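Local structure of D-lactate dehydrogenase (Fermentative) (Pseudomonas aeruginosa, 6ABJ) at residues 158-169 / 179-190; 125-133 / 242-250. The protein probably catalyses the NADH-dependent interconversion of pyruvate and D-lactate, as a tetrameric member of the D-isomer specific 2-hydroxyacid dehydrogenase family. All coordinates share one frame; numbering follows the deposited sequence.

Interaction 1: residues 158-169 / 179-190; sequences LHGKRVGVIGTG and MAGFGCELLAYD
Thr168 N donates to Asp190 OD2 over 2.8 Å, in a nearly straight bond of 170°. It comes in on the anti side of OD2, somewhat out of the carboxylate plane. With CG opposite its own N (chi1 -166°), Asp190 brings OD2 to the glycine-rich turn. Gly167 CA also lies close to OD2. The other oxygen, OD1, accepts from Tyr192 N, so both ends of the carboxylate are held. Thr168 OG1 bonds to Tyr204 OH.

At the other end of the strands, Arg162 and Glu185 run alongside each other in a salt bridge. NE points straight at OE1 (3.2 Å) within the guanidinium plane, but reaches it from above the carboxylate plane. The two planes are 89° apart, so no two-pronged pairing forms. A water joins OE1 to Gly160 O. Near the same end, Leu158 CD1 sits over one face of the Phe182 ring, 4.0 Å from its centroid. Val163, on the opposite face of the sheet from Arg162, packs CG2 on Cys184 CB at 3.7 Å.

Between these ends, strands 162-166 and 185-189 pair in parallel. Their bonds run from Glu185 N to Lys161 O through to Gly167 N and Tyr189 O. A Schellman motif at Gly183 ends the helix before the second strand, and Gly183 O accepts from Gly160 N. This is the first beta-alpha-beta unit of the Rossmann fold, with Gly167 and Gly169 fitting its GxGxxG pattern. Asp190 is an NADH-binding residue, though no cofactor is bound here. The N-H groups of Thr168 and Tyr192 would probably stabilise its negative charge and fix the carboxylate's direction.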
ATOM      1  N   LEU B 158     -24.438  11.810  -4.053  1.00 23.06           N
ATOM      2  CA  LEU B 158     -24.773  11.787  -5.436  1.00 23.37           C
ATOM      3  C   LEU B 158     -26.207  12.315  -5.717  1.00 24.93           C
ATOM      4  O   LEU B 158     -26.467  13.007  -6.741  1.00 23.37           O
ATOM      5  CB  LEU B 158     -24.663  10.373  -5.989  1.00 21.82           C
ATOM      6  CG  LEU B 158     -23.239   9.785  -6.083  1.00 23.20           C
ATOM      7  CD1 LEU B 158     -23.239   8.353  -6.529  1.00 24.08           C
ATOM      8  CD2 LEU B 158     -22.317  10.624  -6.991  1.00 21.71           C
ATOM      9  N   HIS B 159     -27.112  11.972  -4.821  1.00 26.13           N
ATOM     10  CA  HIS B 159     -28.477  12.501  -4.901  1.00 28.56           C
ATOM     11  C   HIS B 159     -28.498  13.991  -5.170  1.00 27.84           C
ATOM     12  O   HIS B 159     -27.890  14.744  -4.450  1.00 27.26           O
ATOM     13  CB  HIS B 159     -29.239  12.158  -3.616  1.00 30.95           C
ATOM     14  CG  HIS B 159     -30.676  12.556  -3.662  1.00 35.34           C
ATOM     15  ND1 HIS B 159     -31.172  13.642  -2.965  1.00 39.22           N
ATOM     16  CD2 HIS B 159     -31.722  12.037  -4.339  1.00 37.04           C
ATOM     17  CE1 HIS B 159     -32.460  13.781  -3.228  1.00 36.36           C
ATOM     18  NE2 HIS B 159     -32.808  12.817  -4.053  1.00 35.77           N
ATOM     19  N   GLY B 160     -29.182  14.420  -6.231  1.00 26.04           N
ATOM     20  CA  GLY B 160     -29.345  15.821  -6.507  1.00 25.35           C
ATOM     21  C   GLY B 160     -28.241  16.400  -7.391  1.00 27.68           C
ATOM     22  O   GLY B 160     -28.412  17.492  -7.974  1.00 26.43           O
ATOM     23  N   LYS B 161     -27.127  15.678  -7.574  1.00 25.10           N
ATOM     24  CA  LYS B 161     -26.041  16.218  -8.386  1.00 24.30           C
ATOM     25  C   LYS B 161     -26.343  16.084  -9.896  1.00 23.77           C
ATOM     26  O   LYS B 161     -27.122  15.226 -10.327  1.00 24.76           O
ATOM     27  CB  LYS B 161     -24.701  15.521  -8.087  1.00 24.87           C
ATOM     28  CG  LYS B 161     -24.195  15.663  -6.667  1.00 23.88           C
ATOM     29  CD  LYS B 161     -24.020  17.142  -6.300  1.00 25.24           C
ATOM     30  CE  LYS B 161     -23.470  17.404  -4.898  1.00 26.55           C
ATOM     31  NZ  LYS B 161     -24.270  16.709  -3.854  1.00 26.77           N
ATOM     32  N   ARG B 162     -25.743  16.976 -10.678  1.00 24.15           N
ATOM     33  CA  ARG B 162     -25.874  16.944 -12.135  1.00 25.24           C
ATOM     34  C   ARG B 162     -24.816  16.049 -12.719  1.00 25.16           C
ATOM     35  O   ARG B 162     -23.625  16.258 -12.459  1.00 23.95           O
ATOM     36  CB  ARG B 162     -25.701  18.369 -12.692  1.00 25.99           C
ATOM     37  CG  ARG B 162     -26.901  19.216 -12.295  1.00 32.89           C
ATOM     38  CD  ARG B 162     -26.674  20.702 -12.359  1.00 38.39           C
ATOM     39  NE  ARG B 162     -27.891  21.285 -11.795  1.00 43.91           N
ATOM     40  CZ  ARG B 162     -27.983  22.535 -11.367  1.00 51.40           C
ATOM     41  NH1 ARG B 162     -26.929  23.339 -11.444  1.00 49.64           N
ATOM     42  NH2 ARG B 162     -29.153  23.002 -10.923  1.00 52.16           N
ATOM     43  N   VAL B 163     -25.240  15.080 -13.511  1.00 25.24           N
ATOM     44  CA  VAL B 163     -24.387  14.117 -14.101  1.00 24.32           C
ATOM     45  C   VAL B 163     -24.538  14.281 -15.610  1.00 25.74           C
ATOM     46  O   VAL B 163     -25.629  14.136 -16.136  1.00 26.30           O
ATOM     47  CB  VAL B 163     -24.804  12.729 -13.676  1.00 25.45           C
ATOM     48  CG1 VAL B 163     -24.006  11.673 -14.421  1.00 25.13           C
ATOM     49  CG2 VAL B 163     -24.615  12.521 -12.171  1.00 27.30           C
ATOM     50  N   GLY B 164     -23.440  14.581 -16.278  1.00 24.77           N
ATOM     51  CA  GLY B 164     -23.447  14.823 -17.708  1.00 25.60           C
ATOM     52  C   GLY B 164     -22.872  13.652 -18.464  1.00 27.29           C
ATOM     53  O   GLY B 164     -21.699  13.265 -18.301  1.00 27.07           O
ATOM     54  N   VAL B 165     -23.708  13.106 -19.345  1.00 26.93           N
ATOM     55  CA  VAL B 165     -23.376  11.958 -20.144  1.00 26.90           C
ATOM     56  C   VAL B 165     -23.079  12.389 -21.549  1.00 28.62           C
ATOM     57  O   VAL B 165     -23.991  12.905 -22.270  1.00 30.61           O
ATOM     58  CB  VAL B 165     -24.545  11.002 -20.158  1.00 28.91           C
ATOM     59  CG1 VAL B 165     -24.162   9.718 -20.892  1.00 30.77           C
ATOM     60  CG2 VAL B 165     -25.008  10.735 -18.743  1.00 28.88           C
ATOM     61  N   ILE B 166     -21.835  12.211 -21.948  1.00 27.25           N
ATOM     62  CA  ILE B 166     -21.422  12.562 -23.263  1.00 27.66           C
ATOM     63  C   ILE B 166     -21.414  11.285 -24.117  1.00 28.70           C
ATOM     64  O   ILE B 166     -20.527  10.432 -24.005  1.00 26.65           O
ATOM     65  CB  ILE B 166     -20.054  13.244 -23.235  1.00 29.47           C
ATOM     66  CG1 ILE B 166     -20.204  14.571 -22.475  1.00 29.22           C
ATOM     67  CG2 ILE B 166     -19.522  13.554 -24.651  1.00 30.12           C
ATOM     68  CD1 ILE B 166     -18.886  15.238 -22.262  1.00 29.03           C
ATOM     69  N   GLY B 167     -22.442  11.181 -24.971  1.00 29.35           N
ATOM     70  CA  GLY B 167     -22.609   9.976 -25.826  1.00 31.47           C
ATOM     71  C   GLY B 167     -23.659   9.097 -25.228  1.00 31.73           C
ATOM     72  O   GLY B 167     -23.472   8.513 -24.155  1.00 30.17           O
ATOM     73  N   THR B 168     -24.797   9.011 -25.901  1.00 30.22           N
ATOM     74  CA  THR B 168     -25.935   8.300 -25.356  1.00 30.79           C
ATOM     75  C   THR B 168     -26.317   7.076 -26.180  1.00 33.86           C
ATOM     76  O   THR B 168     -27.481   6.694 -26.209  1.00 30.63           O
ATOM     77  CB  THR B 168     -27.149   9.215 -25.121  1.00 32.71           C
ATOM     78  OG1 THR B 168     -27.534   9.901 -26.346  1.00 34.71           O
ATOM     79  CG2 THR B 168     -26.813  10.244 -24.043  1.00 35.18           C
ATOM     80  N   GLY B 169     -25.294   6.442 -26.733  1.00 35.98           N
ATOM     81  CA  GLY B 169     -25.348   5.067 -27.162  1.00 33.92           C
ATOM     82  C   GLY B 169     -25.683   4.106 -26.071  1.00 33.88           C
ATOM     83  O   GLY B 169     -26.086   4.468 -24.978  1.00 35.88           O
ATOM     84  N   MET B 179     -27.468   6.121 -12.988  1.00 26.35           N
ATOM     85  CA  MET B 179     -27.259   7.348 -12.219  1.00 26.40           C
ATOM     86  C   MET B 179     -28.611   8.043 -11.883  1.00 29.50           C
ATOM     87  O   MET B 179     -28.740   8.665 -10.801  1.00 27.51           O
ATOM     88  CB  MET B 179     -26.315   8.333 -12.916  1.00 25.74           C
ATOM     89  CG  MET B 179     -24.901   7.793 -13.145  1.00 24.26           C
ATOM     90  SD  MET B 179     -24.129   7.266 -11.570  1.00 25.29           S
ATOM     91  CE  MET B 179     -23.854   8.852 -10.802  1.00 22.96           C
ATOM     92  N   ALA B 180     -29.584   7.926 -12.786  1.00 30.66           N
ATOM     93  CA  ALA B 180     -30.952   8.350 -12.479  1.00 32.53           C
ATOM     94  C   ALA B 180     -31.531   7.701 -11.244  1.00 30.00           C
ATOM     95  O   ALA B 180     -32.155   8.370 -10.454  1.00 29.18           O
ATOM     96  CB  ALA B 180     -31.856   8.111 -13.672  1.00 34.79           C
ATOM     97  N   GLY B 181     -31.214   6.432 -10.993  1.00 29.05           N
ATOM     98  CA  GLY B 181     -31.659   5.729  -9.776  1.00 29.11           C
ATOM     99  C   GLY B 181     -31.095   6.215  -8.467  1.00 30.75           C
ATOM    100  O   GLY B 181     -31.693   6.015  -7.394  1.00 30.45           O
ATOM    101  N   PHE B 182     -29.941   6.898  -8.542  1.00 29.37           N
ATOM    102  CA  PHE B 182     -29.366   7.555  -7.371  1.00 28.48           C
ATOM    103  C   PHE B 182     -30.095   8.899  -7.118  1.00 27.53           C
ATOM    104  O   PHE B 182     -29.851   9.562  -6.112  1.00 28.65           O
ATOM    105  CB  PHE B 182     -27.862   7.835  -7.597  1.00 27.17           C
ATOM    106  CG  PHE B 182     -26.942   6.671  -7.418  1.00 27.73           C
ATOM    107  CD1 PHE B 182     -26.398   6.406  -6.165  1.00 29.02           C
ATOM    108  CD2 PHE B 182     -26.497   5.934  -8.495  1.00 29.20           C
ATOM    109  CE1 PHE B 182     -25.541   5.333  -5.989  1.00 28.62           C
ATOM    110  CE2 PHE B 182     -25.585   4.849  -8.309  1.00 29.88           C
ATOM    111  CZ  PHE B 182     -25.100   4.585  -7.071  1.00 27.46           C
ATOM    112  N   GLY B 183     -31.003   9.307  -8.030  1.00 28.41           N
ATOM    113  CA  GLY B 183     -31.650  10.617  -7.875  1.00 29.23           C
ATOM    114  C   GLY B 183     -30.808  11.764  -8.404  1.00 29.02           C
ATOM    115  O   GLY B 183     -30.927  12.902  -7.948  1.00 28.12           O
ATOM    116  N   CYS B 184     -29.922  11.452  -9.349  1.00 28.82           N
ATOM    117  CA  CYS B 184     -29.132  12.493  -9.961  1.00 27.76           C
ATOM    118  C   CYS B 184     -30.016  13.179 -11.009  1.00 28.38           C
ATOM    119  O   CYS B 184     -30.950  12.584 -11.545  1.00 28.28           O
ATOM    120  CB  CYS B 184     -27.923  11.888 -10.629  1.00 28.55           C
ATOM    121  SG  CYS B 184     -26.824  11.032  -9.479  1.00 26.93           S
ATOM    122  N   GLU B 185     -29.639  14.401 -11.322  1.00 26.70           N
ATOM    123  CA  GLU B 185     -30.244  15.140 -12.406  1.00 29.73           C
ATOM    124  C   GLU B 185     -29.374  14.868 -13.619  1.00 28.59           C
ATOM    125  O   GLU B 185     -28.195  15.305 -13.657  1.00 27.88           O
ATOM    126  CB  GLU B 185     -30.229  16.622 -12.058  1.00 32.67           C
ATOM    127  CG  GLU B 185     -30.866  17.497 -13.129  1.00 34.73           C
ATOM    128  CD  GLU B 185     -30.828  18.976 -12.841  1.00 35.79           C
ATOM    129  OE1 GLU B 185     -30.503  19.452 -11.741  1.00 33.40           O
ATOM    130  OE2 GLU B 185     -31.115  19.671 -13.809  1.00 37.11           O
ATOM    131  N   LEU B 186     -29.945  14.205 -14.627  1.00 27.05           N
ATOM    132  CA  LEU B 186     -29.200  13.791 -15.808  1.00 28.05           C
ATOM    133  C   LEU B 186     -29.163  14.803 -16.976  1.00 29.32           C
ATOM    134  O   LEU B 186     -30.235  15.210 -17.459  1.00 32.46           O
ATOM    135  CB  LEU B 186     -29.768  12.532 -16.371  1.00 28.28           C
ATOM    136  CG  LEU B 186     -29.118  11.250 -15.853  1.00 35.51           C
ATOM    137  CD1 LEU B 186     -27.704  11.092 -16.345  1.00 35.14           C
ATOM    138  CD2 LEU B 186     -29.143  11.236 -14.348  1.00 37.28           C
ATOM    139  N   LEU B 187     -27.951  15.141 -17.430  1.00 28.18           N
ATOM    140  CA  LEU B 187     -27.688  16.007 -18.582  1.00 28.80           C
ATOM    141  C   LEU B 187     -26.998  15.175 -19.622  1.00 29.55           C
ATOM    142  O   LEU B 187     -26.254  14.241 -19.330  1.00 29.57           O
ATOM    143  CB  LEU B 187     -26.828  17.207 -18.227  1.00 30.84           C
ATOM    144  CG  LEU B 187     -27.246  17.981 -16.988  1.00 30.62           C
ATOM    145  CD1 LEU B 187     -26.305  19.116 -16.776  1.00 31.13           C
ATOM    146  CD2 LEU B 187     -28.659  18.480 -17.053  1.00 31.72           C
ATOM    147  N   ALA B 188     -27.287  15.459 -20.870  1.00 28.99           N
ATOM    148  CA  ALA B 188     -26.768  14.646 -21.937  1.00 29.71           C
ATOM    149  C   ALA B 188     -26.408  15.431 -23.176  1.00 30.97           C
ATOM    150  O   ALA B 188     -27.057  16.398 -23.540  1.00 32.16           O
ATOM    151  CB  ALA B 188     -27.810  13.617 -22.294  1.00 30.55           C
ATOM    152  N   TYR B 189     -25.387  14.964 -23.848  1.00 32.97           N
ATOM    153  CA  TYR B 189     -25.012  15.486 -25.124  1.00 34.06           C
ATOM    154  C   TYR B 189     -24.823  14.319 -26.080  1.00 36.29           C
ATOM    155  O   TYR B 189     -24.087  13.355 -25.809  1.00 32.19           O
ATOM    156  CB  TYR B 189     -23.714  16.304 -25.086  1.00 36.32           C
ATOM    157  CG  TYR B 189     -23.266  16.620 -26.487  1.00 36.73           C
ATOM    158  CD1 TYR B 189     -23.899  17.603 -27.243  1.00 40.52           C
ATOM    159  CD2 TYR B 189     -22.271  15.851 -27.093  1.00 40.88           C
ATOM    160  CE1 TYR B 189     -23.556  17.829 -28.596  1.00 43.94           C
ATOM    161  CE2 TYR B 189     -21.917  16.065 -28.418  1.00 40.47           C
ATOM    162  CZ  TYR B 189     -22.527  17.047 -29.150  1.00 47.63           C
ATOM    163  OH  TYR B 189     -22.127  17.198 -30.452  1.00 51.94           O
ATOM    164  N   ASP B 190     -25.493  14.388 -27.232  1.00 34.10           N
ATOM    165  CA  ASP B 190     -25.217  13.415 -28.310  1.00 36.58           C
ATOM    166  C   ASP B 190     -25.605  14.091 -29.625  1.00 37.84           C
ATOM    167  O   ASP B 190     -26.626  14.789 -29.664  1.00 35.83           O
ATOM    168  CB  ASP B 190     -25.980  12.105 -28.131  1.00 36.66           C
ATOM    169  CG  ASP B 190     -25.462  10.987 -29.022  1.00 37.78           C
ATOM    170  OD1 ASP B 190     -25.823  10.946 -30.239  1.00 40.14           O
ATOM    171  OD2 ASP B 190     -24.728  10.107 -28.515  1.00 35.11           O
TER
HETATM  172  O   HOH W   1     -30.439  18.838  -9.087  1.00 33.84           O

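Interaction 2: residues 125-133 / 242-250; sequences AVGLILTLN and GAMLINTGR
Met244 and Ile246 point from strand 243-247 into the side of helix 125-133, and Thr248 extends the row just past the strand. The arrangement is the helix-on-sheet layering of a Rossmann fold. The helix axis passes 9.1 Å from the strand axis and runs at 149° to it, roughly antiparallel. The bumps of the strand are spaced two residues apart. Those of the helix come from Ala125, Leu128, Ile129 and Leu132.

Ile246 is the central bump. It fits into the hollow bounded by these four helix residues. Its CG1 meets Ile129 CG1 at 3.7 Å, where the two side chains are set roughly perpendicular. Its CD1 reaches Leu132 CD1 at 3.9 Å, and those two chains run antiparallel alongside each other. The CG2 branch turns the other way and touches Ala125 CB.

Met244 fills the next hollow toward the C-terminal end of this helix segment. Its chain is extended as far as SD and then bends (chi3 -71°), which lays CE along the helix. SD packs on Ile129 CG2 at 3.9 Å. Ile129 is also touched by Phe175 of helix 170-181 and Ile216 of strand 216-219.

Thr248 fills the remaining hollow, with CG2 against Ala125 CB (3.9 Å) and Leu128 CD1. Thr248 is an NADH-binding residue; its methyl is the side turned to the helix. The chain around Thr248 is bent by an Asx turn, with Asn247 OD1 accepting from Gly249 N. No hydrogen bond joins the two segments. At the far end, Met244 CE touches both Leu132 CB and Ile129 O, 3.7 Å from each.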
ATOM      1  N   ALA B 125     -17.944   2.245 -14.457  1.00 24.45           N
ATOM      2  CA  ALA B 125     -17.919   3.667 -14.378  1.00 23.50           C
ATOM      3  C   ALA B 125     -18.514   4.122 -13.055  1.00 24.61           C
ATOM      4  O   ALA B 125     -17.944   5.004 -12.401  1.00 23.29           O
ATOM      5  CB  ALA B 125     -18.619   4.306 -15.564  1.00 25.72           C
ATOM      6  N   VAL B 126     -19.662   3.577 -12.660  1.00 22.89           N
ATOM      7  CA  VAL B 126     -20.269   3.967 -11.398  1.00 22.53           C
ATOM      8  C   VAL B 126     -19.366   3.586 -10.208  1.00 22.20           C
ATOM      9  O   VAL B 126     -19.245   4.353  -9.234  1.00 23.21           O
ATOM     10  CB  VAL B 126     -21.703   3.401 -11.272  1.00 23.88           C
ATOM     11  CG1 VAL B 126     -22.308   3.738  -9.940  1.00 24.48           C
ATOM     12  CG2 VAL B 126     -22.573   3.925 -12.415  1.00 26.68           C
ATOM     13  N   GLY B 127     -18.700   2.440 -10.276  1.00 21.54           N
ATOM     14  CA  GLY B 127     -17.786   2.062  -9.235  1.00 23.57           C
ATOM     15  C   GLY B 127     -16.617   3.065  -9.090  1.00 22.38           C
ATOM     16  O   GLY B 127     -16.207   3.430  -7.974  1.00 22.31           O
ATOM     17  N   LEU B 128     -16.178   3.616 -10.219  1.00 21.35           N
ATOM     18  CA  LEU B 128     -15.043   4.561 -10.208  1.00 20.78           C
ATOM     19  C   LEU B 128     -15.575   5.824  -9.551  1.00 21.52           C
ATOM     20  O   LEU B 128     -14.880   6.463  -8.742  1.00 19.37           O
ATOM     21  CB  LEU B 128     -14.554   4.859 -11.665  1.00 21.94           C
ATOM     22  CG  LEU B 128     -13.663   3.742 -12.279  1.00 23.24           C
ATOM     23  CD1 LEU B 128     -13.310   4.171 -13.731  1.00 23.89           C
ATOM     24  CD2 LEU B 128     -12.431   3.465 -11.478  1.00 24.56           C
ATOM     25  N   ILE B 129     -16.795   6.207  -9.892  1.00 19.67           N
ATOM     26  CA  ILE B 129     -17.394   7.413  -9.272  1.00 20.03           C
ATOM     27  C   ILE B 129     -17.453   7.284  -7.750  1.00 20.57           C
ATOM     28  O   ILE B 129     -17.040   8.200  -7.006  1.00 20.80           O
ATOM     29  CB  ILE B 129     -18.843   7.643  -9.821  1.00 20.62           C
ATOM     30  CG1 ILE B 129     -18.727   8.128 -11.251  1.00 20.94           C
ATOM     31  CG2 ILE B 129     -19.575   8.681  -8.986  1.00 21.08           C
ATOM     32  CD1 ILE B 129     -19.981   8.229 -12.031  1.00 22.05           C
ATOM     33  N   LEU B 130     -17.927   6.142  -7.268  1.00 20.67           N
ATOM     34  CA  LEU B 130     -18.133   5.998  -5.838  1.00 22.35           C
ATOM     35  C   LEU B 130     -16.842   5.858  -5.095  1.00 21.19           C
ATOM     36  O   LEU B 130     -16.689   6.419  -4.033  1.00 20.57           O
ATOM     37  CB  LEU B 130     -19.038   4.802  -5.541  1.00 22.47           C
ATOM     38  CG  LEU B 130     -20.525   5.183  -5.733  1.00 25.68           C
ATOM     39  CD1 LEU B 130     -21.306   3.936  -5.900  1.00 27.43           C
ATOM     40  CD2 LEU B 130     -21.019   6.081  -4.588  1.00 28.21           C
ATOM     41  N   THR B 131     -15.858   5.152  -5.678  1.00 20.99           N
ATOM     42  CA  THR B 131     -14.604   5.039  -5.009  1.00 21.68           C
ATOM     43  C   THR B 131     -13.922   6.423  -4.886  1.00 21.09           C
ATOM     44  O   THR B 131     -13.302   6.727  -3.867  1.00 20.99           O
ATOM     45  CB  THR B 131     -13.643   3.944  -5.586  1.00 26.16           C
ATOM     46  OG1 THR B 131     -12.526   3.829  -4.684  1.00 30.74           O
ATOM     47  CG2 THR B 131     -13.058   4.302  -6.848  1.00 28.89           C
ATOM     48  N   LEU B 132     -13.974   7.204  -5.946  1.00 20.46           N
ATOM     49  CA  LEU B 132     -13.383   8.513  -5.906  1.00 20.59           C
ATOM     50  C   LEU B 132     -14.118   9.436  -4.901  1.00 19.09           C
ATOM     51  O   LEU B 132     -13.495  10.145  -4.122  1.00 20.26           O
ATOM     52  CB  LEU B 132     -13.425   9.159  -7.287  1.00 20.06           C
ATOM     53  CG  LEU B 132     -12.406   8.633  -8.331  1.00 20.45           C
ATOM     54  CD1 LEU B 132     -12.828   9.003  -9.739  1.00 20.15           C
ATOM     55  CD2 LEU B 132     -11.040   9.242  -7.966  1.00 21.22           C
ATOM     56  N   ASN B 133     -15.447   9.383  -4.949  1.00 20.22           N
ATOM     57  CA  ASN B 133     -16.282  10.271  -4.152  1.00 19.20           C
ATOM     58  C   ASN B 133     -16.008   9.989  -2.650  1.00 18.51           C
ATOM     59  O   ASN B 133     -15.687  10.901  -1.871  1.00 19.28           O
ATOM     60  CB  ASN B 133     -17.714   9.972  -4.506  1.00 19.64           C
ATOM     61  CG  ASN B 133     -18.719  10.813  -3.751  1.00 22.22           C
ATOM     62  OD1 ASN B 133     -18.470  11.257  -2.612  1.00 21.59           O
ATOM     63  ND2 ASN B 133     -19.903  10.940  -4.328  1.00 24.26           N
ATOM     64  N   GLY B 242     -13.750  21.818  -9.613  1.00 28.12           N
ATOM     65  CA  GLY B 242     -13.912  20.702  -8.645  1.00 26.32           C
ATOM     66  C   GLY B 242     -14.700  19.531  -9.167  1.00 25.98           C
ATOM     67  O   GLY B 242     -14.919  18.543  -8.439  1.00 25.49           O
ATOM     68  N   ALA B 243     -15.055  19.531 -10.450  1.00 25.06           N
ATOM     69  CA  ALA B 243     -15.908  18.507 -10.973  1.00 24.09           C
ATOM     70  C   ALA B 243     -15.126  17.203 -11.060  1.00 23.40           C
ATOM     71  O   ALA B 243     -13.885  17.180 -11.009  1.00 23.99           O
ATOM     72  CB  ALA B 243     -16.431  18.891 -12.344  1.00 24.58           C
ATOM     73  N   MET B 244     -15.868  16.142 -11.239  1.00 21.90           N
ATOM     74  CA  MET B 244     -15.320  14.800 -11.475  1.00 21.53           C
ATOM     75  C   MET B 244     -15.440  14.437 -12.968  1.00 22.22           C
ATOM     76  O   MET B 244     -16.521  14.573 -13.526  1.00 21.98           O
ATOM     77  CB  MET B 244     -16.124  13.808 -10.651  1.00 21.79           C
ATOM     78  CG  MET B 244     -15.764  12.349 -10.884  1.00 23.06           C
ATOM     79  SD  MET B 244     -16.734  11.235  -9.847  1.00 23.46           S
ATOM     80  CE  MET B 244     -16.053  11.545  -8.250  1.00 22.92           C
ATOM     81  N   LEU B 245     -14.376  13.860 -13.520  1.00 22.73           N
ATOM     82  CA  LEU B 245     -14.398  13.305 -14.894  1.00 22.70           C
ATOM     83  C   LEU B 245     -14.107  11.827 -14.890  1.00 22.05           C
ATOM     84  O   LEU B 245     -13.132  11.377 -14.279  1.00 23.53           O
ATOM     85  CB  LEU B 245     -13.337  14.048 -15.706  1.00 22.33           C
ATOM     86  CG  LEU B 245     -13.222  13.594 -17.160  1.00 24.11           C
ATOM     87  CD1 LEU B 245     -14.445  13.899 -18.019  1.00 24.14           C
ATOM     88  CD2 LEU B 245     -11.995  14.270 -17.785  1.00 24.57           C
ATOM     89  N   ILE B 246     -14.909  11.073 -15.638  1.00 22.96           N
ATOM     90  CA  ILE B 246     -14.762   9.643 -15.786  1.00 23.95           C
ATOM     91  C   ILE B 246     -14.607   9.354 -17.316  1.00 25.09           C
ATOM     92  O   ILE B 246     -15.419   9.791 -18.139  1.00 24.46           O
ATOM     93  CB  ILE B 246     -16.019   8.897 -15.276  1.00 23.72           C
ATOM     94  CG1 ILE B 246     -16.321   9.291 -13.800  1.00 23.69           C
ATOM     95  CG2 ILE B 246     -15.891   7.393 -15.380  1.00 23.15           C
ATOM     96  CD1 ILE B 246     -15.220   8.952 -12.800  1.00 23.26           C
ATOM     97  N   ASN B 247     -13.562   8.623 -17.661  1.00 26.10           N
ATOM     98  CA  ASN B 247     -13.399   8.134 -19.023  1.00 27.55           C
ATOM     99  C   ASN B 247     -13.253   6.635 -19.018  1.00 27.48           C
ATOM    100  O   ASN B 247     -12.174   6.065 -18.726  1.00 31.07           O
ATOM    101  CB  ASN B 247     -12.205   8.756 -19.722  1.00 28.74           C
ATOM    102  CG  ASN B 247     -12.163   8.360 -21.208  1.00 32.52           C
ATOM    103  OD1 ASN B 247     -13.154   7.832 -21.733  1.00 31.25           O
ATOM    104  ND2 ASN B 247     -11.041   8.564 -21.833  1.00 31.67           N
ATOM    105  N   THR B 248     -14.372   5.969 -19.285  1.00 29.05           N
ATOM    106  CA  THR B 248     -14.339   4.536 -19.658  1.00 29.19           C
ATOM    107  C   THR B 248     -14.500   4.308 -21.180  1.00 30.02           C
ATOM    108  O   THR B 248     -14.689   3.183 -21.566  1.00 29.63           O
ATOM    109  CB  THR B 248     -15.405   3.757 -18.899  1.00 29.05           C
ATOM    110  OG1 THR B 248     -16.714   4.281 -19.236  1.00 28.84           O
ATOM    111  CG2 THR B 248     -15.200   3.892 -17.351  1.00 29.25           C
ATOM    112  N   GLY B 249     -14.473   5.344 -21.999  1.00 31.11           N
ATOM    113  CA  GLY B 249     -14.775   5.236 -23.463  1.00 33.54           C
ATOM    114  C   GLY B 249     -13.560   4.801 -24.302  1.00 31.77           C
ATOM    115  O   GLY B 249     -13.362   3.656 -24.516  1.00 37.50           O
ATOM    116  N   ARG B 250     -12.705   5.707 -24.664  1.00 34.93           N
ATOM    117  CA  ARG B 250     -11.439   5.366 -25.336  1.00 37.37           C
ATOM    118  C   ARG B 250     -10.430   6.378 -24.914  1.00 32.90           C
ATOM    119  O   ARG B 250     -10.758   7.519 -24.694  1.00 31.78           O
ATOM    120  CB  ARG B 250     -11.564   5.465 -26.905  1.00 43.68           C
ATOM    121  CG  ARG B 250     -12.454   4.413 -27.562  1.00 51.38           C
ATOM    122  CD  ARG B 250     -11.842   3.010 -27.680  1.00 56.68           C
ATOM    123  NE  ARG B 250     -10.509   3.098 -28.264  1.00 66.24           N
ATOM    124  CZ  ARG B 250     -10.248   3.436 -29.540  1.00 72.63           C
ATOM    125  NH1 ARG B 250     -11.221   3.714 -30.411  1.00 69.83           N
ATOM    126  NH2 ARG B 250      -8.982   3.503 -29.952  1.00 74.97           N
TER

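How the interactions relate
From the N terminus, the chain builds a separate five-stranded parallel sheet before helix 118-134, which supplies residues 125-133. It then forms the beta-alpha-beta unit of interaction 1, where 158-169 meets 179-190 and closes a short loop of nine helical residues. Strand 243-247 comes later. It returns to the early helix and closes the long loop of interaction 2, inside which interaction 1 is nested. Both contacts reach the same parallel sheet, with strand 216-219 lying between 162-166 and 243-247. They also touch directly: Leu158 packs on Leu130 and Asn133, while Met179 and Phe182 pack on Val126. Helix 118-134 thus joins both contacts, and each also meets the second subunit.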